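Local coordinates for CYTH domain-containing protein (Pyrococcus horikoshii, PDB 2EEN) that is of unknown function but belongs to the CYTH family, whose characterised members act on phosphorylated substrates, often triphosphates, inside a tunnel of antiparallel strands, at residues L49-K54 with E94-L99; K70-S75 with D144-A149; K109-Y114 with R168-L173; K118-T123 with V150-K155. One frame throughout, in Å; residues are numbered along the deposited sequence.

How the contacts relate
Around one curved antiparallel sheet, four small contacts show how chemistry follows place. Contact 3 lies about 5 Å from the centre of the chain, measured to the contact's own centre, and is an aromatic and cationic meeting with its polar ends paired to H30 and D125, probably lining the tunnel of the CYTH fold. Contacts 1, 2 and 4 sit 14 to 17 Å out and rest mainly on aliphatic carbons, largely buried, although K152 in contact 4 is exposed. Contacts 2 and 4 share helix 146-160 and touch where V150 packs on D72 and S75. Contacts 3 and 4 use neighbouring strands, linked by a probable hydrogen bond between Y114 N and I122 O at 2.7 Å. Contact 1 reaches contact 3 through R52 beside K109.

Contact 1 of 4, residues L49-K54 with E94-L99; sequences LRIRIK and ELLDRL
The helical turn that sets L96 against L49 and I51 is closed by backbone bonds, among them one from R98 N to E94 O at 2.9 Å; no hydrogen bond joins it to 49-54. What crosses is aliphatic. L96 and I51 point at one another tip to tip, with L96 CD1 3.6 Å from I51 CD1. Both side chains are stretched out for this: in L96 the methyl CD1 stands anti to CA (chi2 -177°), and in I51 the ethyl arm is extended in the same way (chi2 175°). The other branch of L96 turns to L49, whose side chain crosses it obliquely, and here L96 CD2 comes 4.0 Å from L49 CD2. One leucine thus divides its two methyls between two alternate residues of the strand, while F101 packs on L96 and L49 as well. R50 and R52 leave the other face of the strand, where R52 NH2 lies over one face of the R50 guanidinium, offset toward its rim and 3.3 Å above its plane. D32 forms a salt bridge with R52, and the hydroxyl of Y34 is hydrogen-bonded to R50 NH1. L99 O is hydrogen-bonded to H37 of the second subunit. The chemistry implies a two-faced strand: a greasy outer side carrying the helix of the dimer region, and a basic inner side, consistent with the anion-binding tunnels of CYTH relatives.

Contact 2 of 4, residues K70-S75 with D144-A149; sequences KIDEKS and DEIPEA
Before I146 meets I71 and D72, the chain passes E145, whose OE1 takes a bond from E142 N and whose carbonyl O accepts from A149 N at 3.3 Å. I146 then carries the contact with both its branches. Its ethyl arm ends at CD1, which lies 3.4 Å from I71 CD1, tighter than carbons usually pack, and the two side chains cross at about a right angle. I71 can bring that methyl so near because its CG1 sits between the backbone N and the carbonyl carbon (chi1 59°), swinging the arm toward the helix. The other branch, I146 CG2, lies against CB and the carboxylate carbon of the aspartate, 4.0 Å from D72 CG, as the two side chains slide past each other in opposite directions. The carboxylate is busy inside its own loop: S75 OG donates to D72 OD2 at 2.6 Å, arriving on the anti side and 17° out of the carboxylate plane, and the same hydroxyl also bonds to T77. Replacing D72 by an alanine would probably leave S75 OG without its carboxylate partner and thin the cover over I146 CG2. Further along, A149 turns to V4 of strand 3-9. S75 packs on L6 of that strand, so the turn between strands 59-70 and 78-85 comes up to the far edge strand, as expected where a CYTH sheet curls into a tunnel.

Contact 3 of 4, residues K109-Y114 with R168-L173; sequences KTREKY and RSYLEL
Within the curved CYTH sheet, K109 and R111 of strand 102-117 meet the ring of Y170, which begins the short helix 170-176. K109 crosses the tyrosine at about a right angle, and its methylene CD comes 4.1 Å from Y170 CE2. The lysine chain then bends at its last torsion (chi4 -68°), taking NZ off to a bond with H30. R111 approaches from another quarter: its NH2 stands at the edge of the Y170 ring, near the ring plane, 4.4 Å from Y170 CE2. One face of the R111 guanidinium is in turn overlain toward its rim by K109 CE, 3.3 Å above the plane, so the lysine's methylene packs on the guanidinium beside the ring. R111 and the tyrosine converge on D125: its OD2 is salt-bridged to R111 NH2 and hydrogen-bonded to Y170 OH. Such a basic inner wall is consistent with the anion-binding tunnels of CYTH relatives. The helix that presents Y170 starts with a capping box. E172 N donates to S169 OG at 3.1 Å with an angle of 163°, and S169 N returns a nearly straight bond to E172 OE1 at 2.9 Å, using the anti lone pair of that oxygen. The Y170 ring also makes a cation-pi contact with K7 and an edge-to-face contact with F133.

Contact 4 of 4, residues K118-T123 with V150-K155; sequences KGVTIT and VEKLEK
V120 and L153 lie side by side but head to tail: the valine reaches out from its strand and the leucine out from its helix, each sliding past the other in the opposite direction. The branches that meet are V120 CG1 and L153 CD1, 4.2 Å apart, a loose van der Waals contact over a backbone gap of 8.3 Å from V120 CA to L153 CA. V120 offers CG1 because that methyl is anti to the backbone N (chi1 -177°). L153 does not set out straight at the strand, and only its end comes nearer to it; its first torsion of -91° is away from the usual staggered values. L6 and I136 also touch L153. The second methyl of V120, CG2, looks instead toward K152, whose CE stands 4.5 Å from it. The lysine runs out extended as far as CE and then bends, and its NZ forms a salt bridge with E117, so the aliphatic stem lies by the valine while the charge goes to the chain just ahead of the turn. That turn, through K118 and G119, joins strands 102-117 and 120-127 into a beta hairpin; G119 has the positive phi that glycine readily adopts. Helix 146-160 packs against the turn end of the hairpin and against strands 3-9 and 131-139, on the side that V120 and I122 face. T123, on the other side of the strand, lies against R111 and K113. Back on the helix, E154 N bonds to V150 O at 2.8 Å.

Contact 1 of 4, residues L49-K54 with E94-L99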
# COMPACT_ATOMS: atom_id res chain seq x y z
N LEU A 49 -2.10 -8.66 7.43
CA LEU A 49 -1.47 -7.73 6.51
C LEU A 49 -0.05 -8.24 6.40
O LEU A 49 0.63 -8.44 7.41
CB LEU A 49 -1.48 -6.30 7.07
CG LEU A 49 -0.86 -5.31 6.08
CD1 LEU A 49 -1.73 -5.21 4.81
CD2 LEU A 49 -0.73 -3.95 6.74
N ARG A 50 0.40 -8.46 5.18
CA ARG A 50 1.71 -9.02 4.99
C ARG A 50 2.47 -8.47 3.80
O ARG A 50 1.88 -8.02 2.82
CB ARG A 50 1.54 -10.54 4.82
CG ARG A 50 2.57 -11.28 3.99
CD ARG A 50 2.03 -12.65 3.57
NE ARG A 50 1.38 -12.63 2.26
CZ ARG A 50 0.48 -13.53 1.85
NH1 ARG A 50 0.11 -14.51 2.65
NH2 ARG A 50 -0.04 -13.44 0.63
N ILE A 51 3.79 -8.46 3.92
CA ILE A 51 4.62 -8.08 2.79
C ILE A 51 5.35 -9.36 2.48
O ILE A 51 6.01 -9.95 3.35
CB ILE A 51 5.63 -6.98 3.11
CG1 ILE A 51 4.91 -5.63 3.12
CG2 ILE A 51 6.73 -6.97 2.04
CD1 ILE A 51 5.78 -4.47 3.53
N ARG A 52 5.21 -9.82 1.24
CA ARG A 52 5.86 -11.04 0.79
C ARG A 52 6.92 -10.78 -0.24
O ARG A 52 6.71 -10.03 -1.19
CB ARG A 52 4.84 -11.99 0.18
CG ARG A 52 5.48 -13.05 -0.72
CD ARG A 52 4.46 -14.09 -1.12
NE ARG A 52 3.95 -14.78 0.05
CZ ARG A 52 2.93 -15.63 0.04
NH1 ARG A 52 2.29 -15.90 -1.10
NH2 ARG A 52 2.56 -16.23 1.16
N ILE A 53 8.08 -11.39 -0.04
CA ILE A 53 9.17 -11.30 -1.00
C ILE A 53 9.21 -12.69 -1.61
O ILE A 53 9.39 -13.68 -0.91
CB ILE A 53 10.51 -10.97 -0.33
CG1 ILE A 53 10.43 -9.60 0.35
CG2 ILE A 53 11.62 -10.97 -1.38
CD1 ILE A 53 11.69 -9.21 1.11
N LYS A 54 9.01 -12.75 -2.92
CA LYS A 54 8.99 -14.00 -3.66
C LYS A 54 10.22 -14.07 -4.56
O LYS A 54 10.47 -13.16 -5.35
CB LYS A 54 7.71 -14.06 -4.49
CG LYS A 54 7.43 -15.36 -5.21
CD LYS A 54 6.15 -15.25 -6.03
CE LYS A 54 4.94 -14.96 -5.15
NZ LYS A 54 3.70 -14.72 -5.95
N GLU A 94 9.03 1.06 5.69
CA GLU A 94 9.09 2.26 6.51
C GLU A 94 7.70 2.87 6.71
O GLU A 94 7.36 3.31 7.81
CB GLU A 94 10.02 3.28 5.85
CG GLU A 94 10.30 4.52 6.67
CD GLU A 94 11.31 5.44 6.01
OE1 GLU A 94 11.14 5.75 4.81
OE2 GLU A 94 12.26 5.87 6.70
N LEU A 95 6.89 2.87 5.65
CA LEU A 95 5.54 3.42 5.72
C LEU A 95 4.71 2.67 6.76
O LEU A 95 4.06 3.27 7.61
CB LEU A 95 4.87 3.33 4.36
CG LEU A 95 3.41 3.80 4.32
CD1 LEU A 95 3.31 5.21 4.88
CD2 LEU A 95 2.89 3.75 2.89
N LEU A 96 4.72 1.35 6.67
CA LEU A 96 3.97 0.55 7.62
C LEU A 96 4.43 0.83 9.05
O LEU A 96 3.61 1.00 9.94
CB LEU A 96 4.13 -0.94 7.30
CG LEU A 96 3.41 -1.42 6.04
CD1 LEU A 96 3.59 -2.92 5.88
CD2 LEU A 96 1.93 -1.09 6.14
N ASP A 97 5.74 0.92 9.26
CA ASP A 97 6.27 1.18 10.60
C ASP A 97 5.78 2.53 11.13
O ASP A 97 5.31 2.63 12.26
CB ASP A 97 7.80 1.16 10.57
CG ASP A 97 8.41 1.14 11.96
OD1 ASP A 97 8.10 0.21 12.73
OD2 ASP A 97 9.19 2.06 12.28
N ARG A 98 5.87 3.56 10.30
CA ARG A 98 5.44 4.90 10.68
C ARG A 98 3.95 4.95 10.99
O ARG A 98 3.52 5.69 11.88
CB ARG A 98 5.77 5.90 9.56
CG ARG A 98 7.25 6.16 9.37
CD ARG A 98 7.85 6.88 10.57
NE ARG A 98 9.27 7.17 10.37
CZ ARG A 98 10.02 7.87 11.22
NH1 ARG A 98 9.48 8.37 12.33
NH2 ARG A 98 11.30 8.08 10.96
N LEU A 99 3.16 4.16 10.27
CA LEU A 99 1.73 4.13 10.50
C LEU A 99 1.35 3.31 11.73
O LEU A 99 0.19 3.25 12.11
CB LEU A 99 1.00 3.61 9.26
CG LEU A 99 1.09 4.56 8.06
CD1 LEU A 99 0.42 3.93 6.85
CD2 LEU A 99 0.42 5.88 8.40

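Contact 2 of 4, residues K70-S75 with D144-A149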
# COMPACT_ATOMS: atom_id res chain seq x y z
N LYS A 70 -11.90 -15.31 7.54
CA LYS A 70 -12.28 -16.52 6.81
C LYS A 70 -13.80 -16.48 6.72
O LYS A 70 -14.48 -16.13 7.69
CB LYS A 70 -11.83 -17.78 7.57
CG LYS A 70 -10.32 -18.01 7.55
CD LYS A 70 -9.93 -19.31 8.26
CE LYS A 70 -10.26 -19.26 9.74
NZ LYS A 70 -9.57 -18.14 10.44
N ILE A 71 -14.34 -16.83 5.56
CA ILE A 71 -15.79 -16.82 5.39
C ILE A 71 -16.35 -18.22 5.23
O ILE A 71 -17.57 -18.40 5.11
CB ILE A 71 -16.19 -15.99 4.16
CG1 ILE A 71 -15.54 -16.56 2.90
CG2 ILE A 71 -15.80 -14.54 4.36
CD1 ILE A 71 -15.99 -15.89 1.62
N ASP A 72 -15.47 -19.21 5.24
CA ASP A 72 -15.87 -20.60 5.08
C ASP A 72 -15.34 -21.47 6.21
O ASP A 72 -14.17 -21.38 6.58
CB ASP A 72 -15.36 -21.12 3.73
CG ASP A 72 -15.74 -22.56 3.47
OD1 ASP A 72 -16.95 -22.87 3.50
OD2 ASP A 72 -14.83 -23.38 3.22
N GLU A 73 -16.20 -22.33 6.76
CA GLU A 73 -15.81 -23.20 7.87
C GLU A 73 -14.96 -24.37 7.41
O GLU A 73 -14.20 -24.95 8.20
CB GLU A 73 -17.06 -23.75 8.57
CG GLU A 73 -18.30 -22.88 8.42
CD GLU A 73 -18.84 -22.87 7.00
OE1 GLU A 73 -19.22 -23.94 6.50
OE2 GLU A 73 -18.87 -21.78 6.39
N LYS A 74 -15.07 -24.72 6.13
CA LYS A 74 -14.34 -25.85 5.57
C LYS A 74 -13.05 -25.50 4.84
O LYS A 74 -12.38 -26.38 4.31
CB LYS A 74 -15.23 -26.64 4.62
CG LYS A 74 -16.22 -27.59 5.29
CD LYS A 74 -17.37 -26.85 5.95
CE LYS A 74 -18.47 -27.83 6.35
NZ LYS A 74 -17.93 -28.95 7.17
N SER A 75 -12.69 -24.21 4.81
CA SER A 75 -11.47 -23.83 4.12
C SER A 75 -10.86 -22.54 4.69
O SER A 75 -11.34 -21.96 5.65
CB SER A 75 -11.79 -23.65 2.63
OG SER A 75 -12.55 -22.46 2.45
N ASP A 144 -21.12 -18.28 -2.92
CA ASP A 144 -21.88 -19.52 -2.84
C ASP A 144 -21.28 -20.63 -3.71
O ASP A 144 -21.73 -21.77 -3.70
CB ASP A 144 -23.32 -19.24 -3.27
CG ASP A 144 -24.13 -18.81 -2.05
OD1 ASP A 144 -24.13 -19.55 -1.07
OD2 ASP A 144 -24.75 -17.75 -2.10
N GLU A 145 -20.28 -20.25 -4.53
CA GLU A 145 -19.57 -21.25 -5.31
C GLU A 145 -18.39 -21.85 -4.53
O GLU A 145 -17.77 -22.80 -4.96
CB GLU A 145 -19.07 -20.58 -6.59
CG GLU A 145 -20.21 -20.03 -7.44
CD GLU A 145 -19.64 -19.39 -8.69
OE1 GLU A 145 -18.77 -18.54 -8.57
OE2 GLU A 145 -20.11 -19.72 -9.78
N ILE A 146 -18.08 -21.24 -3.37
CA ILE A 146 -16.94 -21.72 -2.58
C ILE A 146 -17.12 -23.16 -2.09
O ILE A 146 -16.23 -24.00 -2.18
CB ILE A 146 -16.77 -20.79 -1.37
CG1 ILE A 146 -16.27 -19.42 -1.82
CG2 ILE A 146 -15.74 -21.38 -0.39
CD1 ILE A 146 -16.11 -18.45 -0.65
N PRO A 147 -18.30 -23.51 -1.55
CA PRO A 147 -18.50 -24.88 -1.08
C PRO A 147 -18.16 -25.95 -2.11
O PRO A 147 -17.46 -26.91 -1.80
CB PRO A 147 -19.98 -24.89 -0.67
CG PRO A 147 -20.16 -23.49 -0.15
CD PRO A 147 -19.46 -22.67 -1.21
N GLU A 148 -18.66 -25.79 -3.34
CA GLU A 148 -18.39 -26.75 -4.41
C GLU A 148 -16.89 -26.85 -4.69
O GLU A 148 -16.34 -27.95 -4.81
CB GLU A 148 -19.10 -26.34 -5.70
CG GLU A 148 -20.61 -26.32 -5.63
CD GLU A 148 -21.25 -25.77 -6.89
OE1 GLU A 148 -21.08 -26.39 -7.97
OE2 GLU A 148 -21.90 -24.70 -6.82
N ALA A 149 -16.24 -25.69 -4.80
CA ALA A 149 -14.81 -25.65 -5.07
C ALA A 149 -14.01 -26.32 -3.96
O ALA A 149 -13.05 -27.04 -4.22
CB ALA A 149 -14.34 -24.20 -5.23

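Contact 3 of 4, residues K109-Y114 with R168-L173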
# COMPACT_ATOMS: atom_id res chain seq x y z
N LYS A 109 9.61 -19.78 3.68
CA LYS A 109 9.34 -21.10 3.14
C LYS A 109 9.75 -21.20 1.68
O LYS A 109 10.06 -20.20 1.04
CB LYS A 109 7.85 -21.42 3.24
CG LYS A 109 6.99 -20.53 2.33
CD LYS A 109 5.52 -20.96 2.33
CE LYS A 109 4.69 -20.11 1.36
NZ LYS A 109 4.56 -18.69 1.82
N THR A 110 9.76 -22.43 1.18
CA THR A 110 10.03 -22.65 -0.23
C THR A 110 8.70 -23.19 -0.71
O THR A 110 7.97 -23.83 0.05
CB THR A 110 11.17 -23.66 -0.49
OG1 THR A 110 10.85 -24.93 0.09
CG2 THR A 110 12.47 -23.14 0.09
N ARG A 111 8.36 -22.91 -1.96
CA ARG A 111 7.09 -23.35 -2.50
C ARG A 111 7.28 -23.83 -3.93
O ARG A 111 7.75 -23.08 -4.78
CB ARG A 111 6.07 -22.20 -2.42
CG ARG A 111 4.80 -22.40 -3.25
CD ARG A 111 3.74 -21.36 -2.90
NE ARG A 111 3.13 -21.64 -1.60
CZ ARG A 111 2.25 -20.85 -0.99
NH1 ARG A 111 1.88 -19.70 -1.55
NH2 ARG A 111 1.74 -21.21 0.18
N GLU A 112 6.94 -25.09 -4.17
CA GLU A 112 7.05 -25.65 -5.51
C GLU A 112 5.61 -25.66 -6.02
O GLU A 112 4.75 -26.29 -5.41
CB GLU A 112 7.60 -27.07 -5.48
CG GLU A 112 9.11 -27.15 -5.26
CD GLU A 112 9.59 -28.59 -5.16
OE1 GLU A 112 9.05 -29.46 -5.88
OE2 GLU A 112 10.53 -28.85 -4.37
N LYS A 113 5.37 -24.98 -7.13
CA LYS A 113 4.03 -24.89 -7.70
C LYS A 113 3.82 -25.91 -8.81
O LYS A 113 4.69 -26.10 -9.66
CB LYS A 113 3.78 -23.50 -8.27
CG LYS A 113 3.73 -22.38 -7.25
CD LYS A 113 3.36 -21.07 -7.94
CE LYS A 113 3.26 -19.91 -6.97
NZ LYS A 113 2.92 -18.65 -7.70
N TYR A 114 2.65 -26.54 -8.80
CA TYR A 114 2.28 -27.54 -9.78
C TYR A 114 0.93 -27.25 -10.40
O TYR A 114 -0.01 -26.84 -9.73
CB TYR A 114 2.25 -28.93 -9.13
CG TYR A 114 3.61 -29.40 -8.74
CD1 TYR A 114 4.21 -28.95 -7.56
CD2 TYR A 114 4.35 -30.22 -9.59
CE1 TYR A 114 5.51 -29.30 -7.24
CE2 TYR A 114 5.67 -30.57 -9.28
CZ TYR A 114 6.24 -30.10 -8.11
OH TYR A 114 7.55 -30.41 -7.81
N ARG A 168 -5.63 -23.14 9.96
CA ARG A 168 -4.76 -22.14 10.57
C ARG A 168 -3.61 -21.80 9.63
O ARG A 168 -3.02 -22.66 8.98
CB ARG A 168 -4.19 -22.71 11.87
CG ARG A 168 -5.17 -22.67 13.04
CD ARG A 168 -4.59 -23.37 14.28
NE ARG A 168 -4.18 -24.73 13.92
CZ ARG A 168 -3.59 -25.51 14.85
NH1 ARG A 168 -3.38 -25.07 16.09
NH2 ARG A 168 -3.23 -26.75 14.52
N SER A 169 -3.32 -20.51 9.56
CA SER A 169 -2.26 -20.00 8.72
C SER A 169 -0.92 -20.39 9.32
O SER A 169 -0.83 -20.73 10.51
CB SER A 169 -2.34 -18.48 8.66
OG SER A 169 -2.21 -17.93 9.96
N TYR A 170 0.12 -20.34 8.50
CA TYR A 170 1.45 -20.66 9.00
C TYR A 170 1.77 -19.68 10.13
O TYR A 170 2.40 -20.06 11.12
CB TYR A 170 2.49 -20.52 7.89
CG TYR A 170 2.32 -21.52 6.78
CD1 TYR A 170 2.14 -22.88 7.07
CD2 TYR A 170 2.36 -21.13 5.45
CE1 TYR A 170 2.00 -23.81 6.05
CE2 TYR A 170 2.22 -22.05 4.43
CZ TYR A 170 2.04 -23.39 4.73
OH TYR A 170 1.89 -24.30 3.72
N LEU A 171 1.34 -18.44 9.97
CA LEU A 171 1.58 -17.42 10.99
C LEU A 171 0.99 -17.87 12.33
O LEU A 171 1.67 -17.83 13.35
CB LEU A 171 0.95 -16.09 10.59
CG LEU A 171 0.98 -14.99 11.66
CD1 LEU A 171 2.42 -14.64 11.99
CD2 LEU A 171 0.22 -13.77 11.17
N GLU A 172 -0.27 -18.28 12.31
CA GLU A 172 -0.93 -18.73 13.53
C GLU A 172 -0.24 -19.93 14.14
O GLU A 172 -0.10 -20.03 15.36
CB GLU A 172 -2.39 -19.07 13.24
CG GLU A 172 -3.25 -17.86 12.94
CD GLU A 172 -4.67 -18.23 12.54
OE1 GLU A 172 -4.84 -18.86 11.47
OE2 GLU A 172 -5.61 -17.90 13.29
N LEU A 173 0.17 -20.86 13.29
CA LEU A 173 0.85 -22.06 13.75
C LEU A 173 2.18 -21.69 14.39
O LEU A 173 2.55 -22.24 15.43
CB LEU A 173 1.07 -23.01 12.57
CG LEU A 173 -0.22 -23.61 12.00
CD1 LEU A 173 0.10 -24.40 10.75
CD2 LEU A 173 -0.88 -24.50 13.05

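Contact 4 of 4, residues K118-T123 with V150-K155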
# COMPACT_ATOMS: atom_id res chain seq x y z
N LYS A 118 -7.10 -26.46 -15.20
CA LYS A 118 -7.27 -25.06 -15.49
C LYS A 118 -7.71 -24.29 -14.25
O LYS A 118 -8.74 -24.58 -13.66
CB LYS A 118 -8.28 -24.85 -16.61
CG LYS A 118 -8.38 -23.40 -17.04
CD LYS A 118 -9.28 -23.24 -18.24
CE LYS A 118 -9.37 -21.78 -18.65
NZ LYS A 118 -10.06 -20.97 -17.62
N GLY A 119 -6.89 -23.32 -13.87
CA GLY A 119 -7.22 -22.50 -12.72
C GLY A 119 -7.03 -23.15 -11.37
O GLY A 119 -7.42 -22.58 -10.36
N VAL A 120 -6.44 -24.34 -11.35
CA VAL A 120 -6.19 -25.04 -10.09
C VAL A 120 -4.71 -25.35 -9.95
O VAL A 120 -4.12 -25.99 -10.82
CB VAL A 120 -6.98 -26.35 -9.99
CG1 VAL A 120 -6.75 -26.98 -8.62
CG2 VAL A 120 -8.47 -26.09 -10.21
N THR A 121 -4.13 -24.89 -8.85
CA THR A 121 -2.71 -25.08 -8.60
C THR A 121 -2.44 -25.68 -7.23
O THR A 121 -3.14 -25.40 -6.27
CB THR A 121 -1.96 -23.72 -8.69
OG1 THR A 121 -2.24 -23.11 -9.95
CG2 THR A 121 -0.46 -23.92 -8.54
N ILE A 122 -1.41 -26.52 -7.17
CA ILE A 122 -1.00 -27.15 -5.92
C ILE A 122 0.39 -26.65 -5.57
O ILE A 122 1.23 -26.49 -6.45
CB ILE A 122 -0.96 -28.68 -6.05
CG1 ILE A 122 -2.32 -29.26 -5.71
CG2 ILE A 122 0.13 -29.27 -5.14
CD1 ILE A 122 -2.42 -30.74 -6.00
N THR A 123 0.65 -26.42 -4.29
CA THR A 123 1.98 -25.99 -3.91
C THR A 123 2.53 -26.90 -2.83
O THR A 123 1.80 -27.31 -1.92
CB THR A 123 2.00 -24.53 -3.41
OG1 THR A 123 1.16 -24.40 -2.25
CG2 THR A 123 1.49 -23.61 -4.50
N VAL A 150 -14.41 -26.08 -2.71
CA VAL A 150 -13.72 -26.67 -1.58
C VAL A 150 -13.81 -28.19 -1.68
O VAL A 150 -12.82 -28.88 -1.49
CB VAL A 150 -14.33 -26.21 -0.24
CG1 VAL A 150 -13.76 -27.04 0.91
CG2 VAL A 150 -14.01 -24.73 -0.02
N GLU A 151 -14.99 -28.70 -2.00
CA GLU A 151 -15.18 -30.14 -2.13
C GLU A 151 -14.27 -30.69 -3.22
O GLU A 151 -13.64 -31.74 -3.06
CB GLU A 151 -16.64 -30.46 -2.45
CG GLU A 151 -17.62 -29.90 -1.43
CD GLU A 151 -19.06 -30.29 -1.71
OE1 GLU A 151 -19.50 -30.15 -2.88
OE2 GLU A 151 -19.75 -30.73 -0.77
N LYS A 152 -14.20 -29.98 -4.34
CA LYS A 152 -13.37 -30.39 -5.46
C LYS A 152 -11.90 -30.42 -5.07
O LYS A 152 -11.19 -31.39 -5.36
CB LYS A 152 -13.58 -29.43 -6.62
CG LYS A 152 -12.70 -29.69 -7.81
CD LYS A 152 -12.84 -28.57 -8.81
CE LYS A 152 -12.00 -28.83 -10.03
NZ LYS A 152 -12.47 -30.02 -10.79
N LEU A 153 -11.43 -29.36 -4.43
CA LEU A 153 -10.04 -29.29 -4.03
C LEU A 153 -9.69 -30.27 -2.91
O LEU A 153 -8.60 -30.85 -2.90
CB LEU A 153 -9.67 -27.86 -3.62
CG LEU A 153 -9.14 -26.97 -4.74
CD1 LEU A 153 -10.01 -27.08 -5.99
CD2 LEU A 153 -9.08 -25.53 -4.25
N GLU A 154 -10.61 -30.47 -1.98
CA GLU A 154 -10.35 -31.40 -0.90
C GLU A 154 -10.18 -32.79 -1.49
O GLU A 154 -9.31 -33.55 -1.07
CB GLU A 154 -11.50 -31.41 0.11
CG GLU A 154 -11.14 -32.13 1.40
CD GLU A 154 -12.31 -32.24 2.37
OE1 GLU A 154 -13.01 -31.23 2.57
OE2 GLU A 154 -12.51 -33.34 2.93
N LYS A 155 -11.00 -33.12 -2.49
CA LYS A 155 -10.91 -34.43 -3.13
C LYS A 155 -9.55 -34.63 -3.79
O LYS A 155 -8.93 -35.68 -3.67
CB LYS A 155 -12.02 -34.60 -4.18
CG LYS A 155 -11.96 -35.93 -4.92
CD LYS A 155 -13.20 -36.16 -5.76
CE LYS A 155 -13.26 -37.60 -6.23
NZ LYS A 155 -14.51 -37.89 -6.99